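Local coordinates for alternansucrase (Leuconostoc mesenteroides, PDB 6HVG), which is a multidomain protein of glycoside hydrolase family 70 that carries choline-binding-like repeats beside its barrel domain and holds a calcium ion, at residues Lys191-Asn205 with Asp217-Ser231. Residues are numbered along the deposited sequence; the frame is centred on the assembly and turned at random.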
loop_
_atom_site.group_PDB
_atom_site.type_symbol
_atom_site.label_atom_id
_atom_site.label_comp_id
_atom_site.label_asym_id
_atom_site.label_seq_id
_atom_site.Cartn_x
_atom_site.Cartn_y
_atom_site.Cartn_z
ATOM N N LYS A 191 19.183 -31.289 -30.576
ATOM C CA LYS A 191 18.462 -30.027 -30.545
ATOM C C LYS A 191 19.213 -28.881 -31.231
ATOM O O LYS A 191 20.410 -28.731 -31.090
ATOM C CB LYS A 191 18.140 -29.657 -29.090
ATOM C CG LYS A 191 17.386 -30.742 -28.315
ATOM C CD LYS A 191 16.159 -31.245 -29.075
ATOM C CE LYS A 191 15.087 -31.817 -28.151
ATOM N NZ LYS A 191 15.605 -32.703 -27.079
ATOM N N HIS A 192 18.464 -28.084 -31.983
ATOM C CA HIS A 192 18.950 -26.882 -32.637
ATOM C C HIS A 192 18.382 -25.709 -31.845
ATOM O O HIS A 192 17.247 -25.308 -32.048
ATOM C CB HIS A 192 18.448 -26.871 -34.087
ATOM C CG HIS A 192 19.253 -26.016 -35.012
ATOM N ND1 HIS A 192 20.596 -26.233 -35.245
ATOM C CD2 HIS A 192 18.891 -24.985 -35.813
ATOM C CE1 HIS A 192 21.036 -25.350 -36.123
ATOM N NE2 HIS A 192 20.023 -24.580 -36.482
ATOM N N ILE A 193 19.170 -25.175 -30.922
ATOM C CA ILE A 193 18.663 -24.159 -29.990
ATOM C C ILE A 193 19.242 -22.774 -30.272
ATOM O O ILE A 193 20.455 -22.595 -30.276
ATOM C CB ILE A 193 18.971 -24.532 -28.525
ATOM C CG1 ILE A 193 18.880 -26.058 -28.319
ATOM C CG2 ILE A 193 18.034 -23.778 -27.595
ATOM C CD1 ILE A 193 19.327 -26.515 -26.952
ATOM N N TYR A 194 18.359 -21.809 -30.516
ATOM C CA TYR A 194 18.746 -20.397 -30.627
ATOM C C TYR A 194 18.813 -19.801 -29.249
ATOM O O TYR A 194 18.037 -20.175 -28.368
ATOM C CB TYR A 194 17.729 -19.593 -31.460
ATOM C CG TYR A 194 18.043 -18.111 -31.623
ATOM C CD1 TYR A 194 17.242 -17.142 -31.017
ATOM C CD2 TYR A 194 19.148 -17.680 -32.383
ATOM C CE1 TYR A 194 17.516 -15.786 -31.166
ATOM C CE2 TYR A 194 19.432 -16.325 -32.531
ATOM C CZ TYR A 194 18.614 -15.378 -31.917
ATOM O OH TYR A 194 18.875 -14.031 -32.056
ATOM N N PHE A 195 19.737 -18.864 -29.080
ATOM C CA PHE A 195 19.877 -18.127 -27.839
ATOM C C PHE A 195 19.720 -16.614 -28.139
ATOM O O PHE A 195 20.169 -16.134 -29.189
ATOM C CB PHE A 195 21.218 -18.486 -27.209
ATOM C CG PHE A 195 21.384 -19.965 -26.899
ATOM C CD1 PHE A 195 21.210 -20.451 -25.607
ATOM C CD2 PHE A 195 21.758 -20.866 -27.888
ATOM C CE1 PHE A 195 21.389 -21.799 -25.320
ATOM C CE2 PHE A 195 21.931 -22.219 -27.605
ATOM C CZ PHE A 195 21.737 -22.685 -26.323
ATOM N N ASP A 196 19.051 -15.888 -27.246
ATOM C CA ASP A 196 18.728 -14.460 -27.458
ATOM C C ASP A 196 19.990 -13.599 -27.588
ATOM O O ASP A 196 21.051 -13.968 -27.086
ATOM C CB ASP A 196 17.868 -13.935 -26.296
ATOM C CG ASP A 196 17.234 -12.577 -26.583
ATOM O OD1 ASP A 196 16.205 -12.538 -27.299
ATOM O OD2 ASP A 196 17.755 -11.554 -26.075
ATOM N N SER A 197 19.864 -12.464 -28.274
ATOM C CA SER A 197 21.001 -11.586 -28.561
ATOM C C SER A 197 21.399 -10.653 -27.395
ATOM O O SER A 197 22.547 -10.179 -27.335
ATOM C CB SER A 197 20.709 -10.760 -29.824
ATOM O OG SER A 197 19.800 -9.695 -29.571
ATOM N N VAL A 198 20.448 -10.381 -26.499
ATOM C CA VAL A 198 20.688 -9.555 -25.307
ATOM C C VAL A 198 21.070 -10.433 -24.106
ATOM O O VAL A 198 22.126 -10.235 -23.505
ATOM C CB VAL A 198 19.450 -8.674 -24.961
ATOM C CG1 VAL A 198 19.629 -7.934 -23.637
ATOM C CG2 VAL A 198 19.187 -7.674 -26.075
ATOM N N THR A 199 20.211 -11.399 -23.777
ATOM C CA THR A 199 20.339 -12.190 -22.544
ATOM C C THR A 199 21.094 -13.505 -22.717
ATOM O O THR A 199 21.634 -14.037 -21.751
ATOM C CB THR A 199 18.948 -12.501 -21.947
ATOM O OG1 THR A 199 18.165 -13.254 -22.886
ATOM C CG2 THR A 199 18.222 -11.215 -21.613
ATOM N N GLY A 200 21.129 -14.017 -23.946
ATOM C CA GLY A 200 21.718 -15.326 -24.244
ATOM C C GLY A 200 20.863 -16.490 -23.788
ATOM O O GLY A 200 21.370 -17.594 -23.594
ATOM N N LYS A 201 19.568 -16.223 -23.625
ATOM C CA LYS A 201 18.592 -17.174 -23.110
ATOM C C LYS A 201 17.941 -17.943 -24.262
ATOM O O LYS A 201 17.578 -17.348 -25.285
ATOM C CB LYS A 201 17.510 -16.410 -22.349
ATOM C CG LYS A 201 16.485 -17.283 -21.664
ATOM C CD LYS A 201 15.291 -16.476 -21.195
ATOM C CE LYS A 201 14.002 -17.242 -21.471
ATOM N NZ LYS A 201 12.778 -16.645 -20.859
ATOM N N ALA A 202 17.759 -19.246 -24.087
ATOM C CA ALA A 202 17.171 -20.072 -25.137
ATOM C C ALA A 202 15.729 -19.627 -25.489
ATOM O O ALA A 202 14.833 -19.577 -24.625
ATOM C CB ALA A 202 17.227 -21.547 -24.747
ATOM N N SER A 203 15.532 -19.268 -26.758
ATOM C CA SER A 203 14.201 -18.904 -27.273
ATOM C C SER A 203 13.941 -19.315 -28.742
ATOM O O SER A 203 14.845 -19.590 -29.503
ATOM C CB SER A 203 13.918 -17.401 -27.060
ATOM O OG SER A 203 14.928 -16.578 -27.611
ATOM N N SER A 204 12.669 -19.362 -29.105
ATOM C CA SER A 204 12.231 -19.736 -30.441
ATOM C C SER A 204 12.796 -18.852 -31.533
ATOM O O SER A 204 12.873 -17.639 -31.398
ATOM C CB SER A 204 10.705 -19.655 -30.543
ATOM O OG SER A 204 10.104 -20.607 -29.698
ATOM N N ASN A 205 13.141 -19.473 -32.645
ATOM C CA ASN A 205 13.536 -18.740 -33.820
ATOM C C ASN A 205 13.402 -19.608 -35.062
ATOM O O ASN A 205 13.120 -20.809 -34.984
ATOM C CB ASN A 205 14.989 -18.246 -33.668
ATOM C CG ASN A 205 15.229 -16.902 -34.325
ATOM O OD1 ASN A 205 14.356 -16.334 -34.960
ATOM N ND2 ASN A 205 16.430 -16.392 -34.169
ATOM N N ASP A 217 11.737 -24.334 -31.381
ATOM C CA ASP A 217 11.215 -23.874 -30.100
ATOM C C ASP A 217 12.367 -23.564 -29.136
ATOM O O ASP A 217 13.551 -23.654 -29.499
ATOM C CB ASP A 217 10.219 -24.896 -29.535
ATOM C CG ASP A 217 10.880 -26.133 -28.948
ATOM O OD1 ASP A 217 12.114 -26.350 -29.064
ATOM O OD2 ASP A 217 10.135 -26.918 -28.350
ATOM N N ALA A 218 12.012 -23.201 -27.913
ATOM C CA ALA A 218 12.995 -22.883 -26.883
ATOM C C ALA A 218 13.861 -24.077 -26.522
ATOM O O ALA A 218 15.016 -23.904 -26.160
ATOM C CB ALA A 218 12.297 -22.340 -25.642
ATOM N N GLN A 219 13.313 -25.286 -26.615
ATOM C CA GLN A 219 14.100 -26.504 -26.336
ATOM C C GLN A 219 14.878 -27.047 -27.538
ATOM O O GLN A 219 15.616 -28.032 -27.409
ATOM C CB GLN A 219 13.214 -27.587 -25.716
ATOM C CG GLN A 219 12.839 -27.235 -24.283
ATOM C CD GLN A 219 12.044 -28.319 -23.582
ATOM O OE1 GLN A 219 11.045 -28.826 -24.119
ATOM N NE2 GLN A 219 12.466 -28.668 -22.352
ATOM N N GLY A 220 14.715 -26.408 -28.695
ATOM C CA GLY A 220 15.486 -26.769 -29.888
ATOM C C GLY A 220 14.870 -27.816 -30.801
ATOM O O GLY A 220 15.568 -28.420 -31.610
ATOM N N ASN A 221 13.557 -27.994 -30.700
ATOM C CA ASN A 221 12.843 -28.953 -31.529
ATOM C C ASN A 221 12.298 -28.293 -32.784
ATOM O O ASN A 221 11.719 -27.203 -32.709
ATOM C CB ASN A 221 11.673 -29.570 -30.758
ATOM C CG ASN A 221 12.095 -30.135 -29.425
ATOM O OD1 ASN A 221 12.784 -31.163 -29.364
ATOM N ND2 ASN A 221 11.699 -29.467 -28.345
ATOM N N GLN A 222 12.457 -28.957 -33.934
ATOM C CA GLN A 222 11.821 -28.473 -35.141
ATOM C C GLN A 222 10.304 -28.442 -34.911
ATOM O O GLN A 222 9.710 -29.432 -34.499
ATOM C CB GLN A 222 12.179 -29.318 -36.369
ATOM C CG GLN A 222 11.725 -28.669 -37.682
ATOM C CD GLN A 222 12.220 -29.361 -38.926
ATOM O OE1 GLN A 222 13.026 -30.288 -38.865
ATOM N NE2 GLN A 222 11.725 -28.914 -40.076
ATOM N N LEU A 223 9.695 -27.292 -35.166
ATOM C CA LEU A 223 8.281 -27.107 -34.939
ATOM C C LEU A 223 7.470 -27.566 -36.152
ATOM O O LEU A 223 7.861 -27.357 -37.298
ATOM C CB LEU A 223 7.988 -25.641 -34.605
ATOM C CG LEU A 223 8.505 -25.212 -33.223
ATOM C CD1 LEU A 223 8.454 -23.710 -33.024
ATOM C CD2 LEU A 223 7.735 -25.898 -32.109
ATOM N N LYS A 224 6.328 -28.193 -35.864
ATOM C CA LYS A 224 5.376 -28.663 -36.868
ATOM C C LYS A 224 4.009 -28.088 -36.554
ATOM O O LYS A 224 3.596 -28.072 -35.396
ATOM C CB LYS A 224 5.287 -30.186 -36.841
ATOM C CG LYS A 224 6.025 -30.915 -37.954
ATOM C CD LYS A 224 7.442 -31.258 -37.574
ATOM C CE LYS A 224 8.090 -32.197 -38.581
ATOM N NZ LYS A 224 7.548 -33.582 -38.561
ATOM N N LYS A 225 3.308 -27.617 -37.583
ATOM C CA LYS A 225 1.948 -27.042 -37.413
ATOM C C LYS A 225 1.887 -25.985 -36.306
ATOM O O LYS A 225 1.082 -26.067 -35.393
ATOM C CB LYS A 225 0.891 -28.148 -37.214
ATOM C CG LYS A 225 0.263 -28.543 -38.547
ATOM C CD LYS A 225 -0.633 -29.765 -38.535
ATOM C CE LYS A 225 -1.318 -29.895 -39.889
ATOM N NZ LYS A 225 -2.239 -31.050 -39.924
ATOM N N SER A 226 2.758 -24.990 -36.413
ATOM C CA SER A 226 2.864 -23.942 -35.423
ATOM C C SER A 226 3.337 -22.634 -36.045
ATOM O O SER A 226 4.032 -22.619 -37.038
ATOM C CB SER A 226 3.843 -24.377 -34.347
ATOM O OG SER A 226 4.298 -23.271 -33.614
ATOM N N TYR A 227 2.927 -21.526 -35.445
ATOM C CA TYR A 227 3.442 -20.202 -35.781
ATOM C C TYR A 227 4.755 -20.015 -35.044
ATOM O O TYR A 227 4.899 -20.465 -33.903
ATOM C CB TYR A 227 2.480 -19.101 -35.316
ATOM C CG TYR A 227 1.236 -18.926 -36.151
ATOM C CD1 TYR A 227 1.299 -18.340 -37.416
ATOM C CD2 TYR A 227 -0.016 -19.298 -35.668
ATOM C CE1 TYR A 227 0.158 -18.154 -38.189
ATOM C CE2 TYR A 227 -1.160 -19.103 -36.425
ATOM C CZ TYR A 227 -1.064 -18.537 -37.687
ATOM O OH TYR A 227 -2.172 -18.351 -38.448
ATOM N N VAL A 228 5.709 -19.358 -35.690
ATOM C CA VAL A 228 6.902 -18.855 -34.998
ATOM C C VAL A 228 7.300 -17.479 -35.515
ATOM O O VAL A 228 7.254 -17.209 -36.725
ATOM C CB VAL A 228 8.126 -19.770 -35.155
ATOM C CG1 VAL A 228 9.168 -19.425 -34.099
ATOM C CG2 VAL A 228 7.724 -21.225 -35.044
ATOM N N ALA A 229 7.695 -16.613 -34.588
ATOM C CA ALA A 229 8.226 -15.314 -34.956
ATOM C C ALA A 229 9.723 -15.431 -34.870
ATOM O O ALA A 229 10.229 -16.029 -33.915
ATOM C CB ALA A 229 7.723 -14.232 -34.014
ATOM N N ASP A 230 10.428 -14.882 -35.863
ATOM C CA ASP A 230 11.889 -14.899 -35.847
ATOM C C ASP A 230 12.468 -13.670 -35.125
ATOM O O ASP A 230 11.723 -12.846 -34.588
ATOM C CB ASP A 230 12.461 -15.099 -37.258
ATOM C CG ASP A 230 12.390 -13.852 -38.132
ATOM O OD1 ASP A 230 12.071 -12.753 -37.625
ATOM O OD2 ASP A 230 12.658 -13.978 -39.351
ATOM N N SER A 231 13.792 -13.580 -35.085
ATOM C CA SER A 231 14.500 -12.483 -34.419
ATOM C C SER A 231 14.049 -11.097 -34.885
ATOM O O SER A 231 13.878 -10.203 -34.075
ATOM C CB SER A 231 16.016 -12.627 -34.639
ATOM O OG SER A 231 16.556 -13.707 -33.891
#
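Ser231 OG is gripped by two groups where residues 191-205 meet 217-231: Asn205 ND2 donates to it at 2.7 Å, and the hydroxyl gives its own proton in a weak bond to Tyr194 OH. Both segments belong to successive short antiparallel hairpins, consistent with the build of choline-binding repeats, the family to which 191-205 is assigned; strand 191-194 pairs with 185-188, and strand 226-229 with 235-238. The amide of Asn205 works with both ends, since OD1 takes a weak, bent bond from Ser231 N (2.8 Å, 125° at the hydrogen). Its ND2 also sits 3.1 Å above the plane of the Tyr194 ring, over the centre, and reaches for Ser231 OG roughly at right angles to that approach. Tyr194 CG lies anti to the backbone N (chi1 180°), which carries the hydroxyl to Ser231.

At the other end, the type I turn Asp217-Gly220 packs on strand 191-194. His192 N donates to Gly220 O at 2.9 Å, in the carbonyl plane and on a lone pair, while the imidazole is bonded to Asp187 and Asp207. Gly220 CA packs against Ile193 CG1 at 3.8 Å. Ile193 CG2 and the methyl of Ala202 both rest on Ala218 O. The turn is tied across its mouth by Asp217: OD1 accepts from Asn221 N, and OD2 receives Asn221 ND2 on its syn side at 3.0 Å.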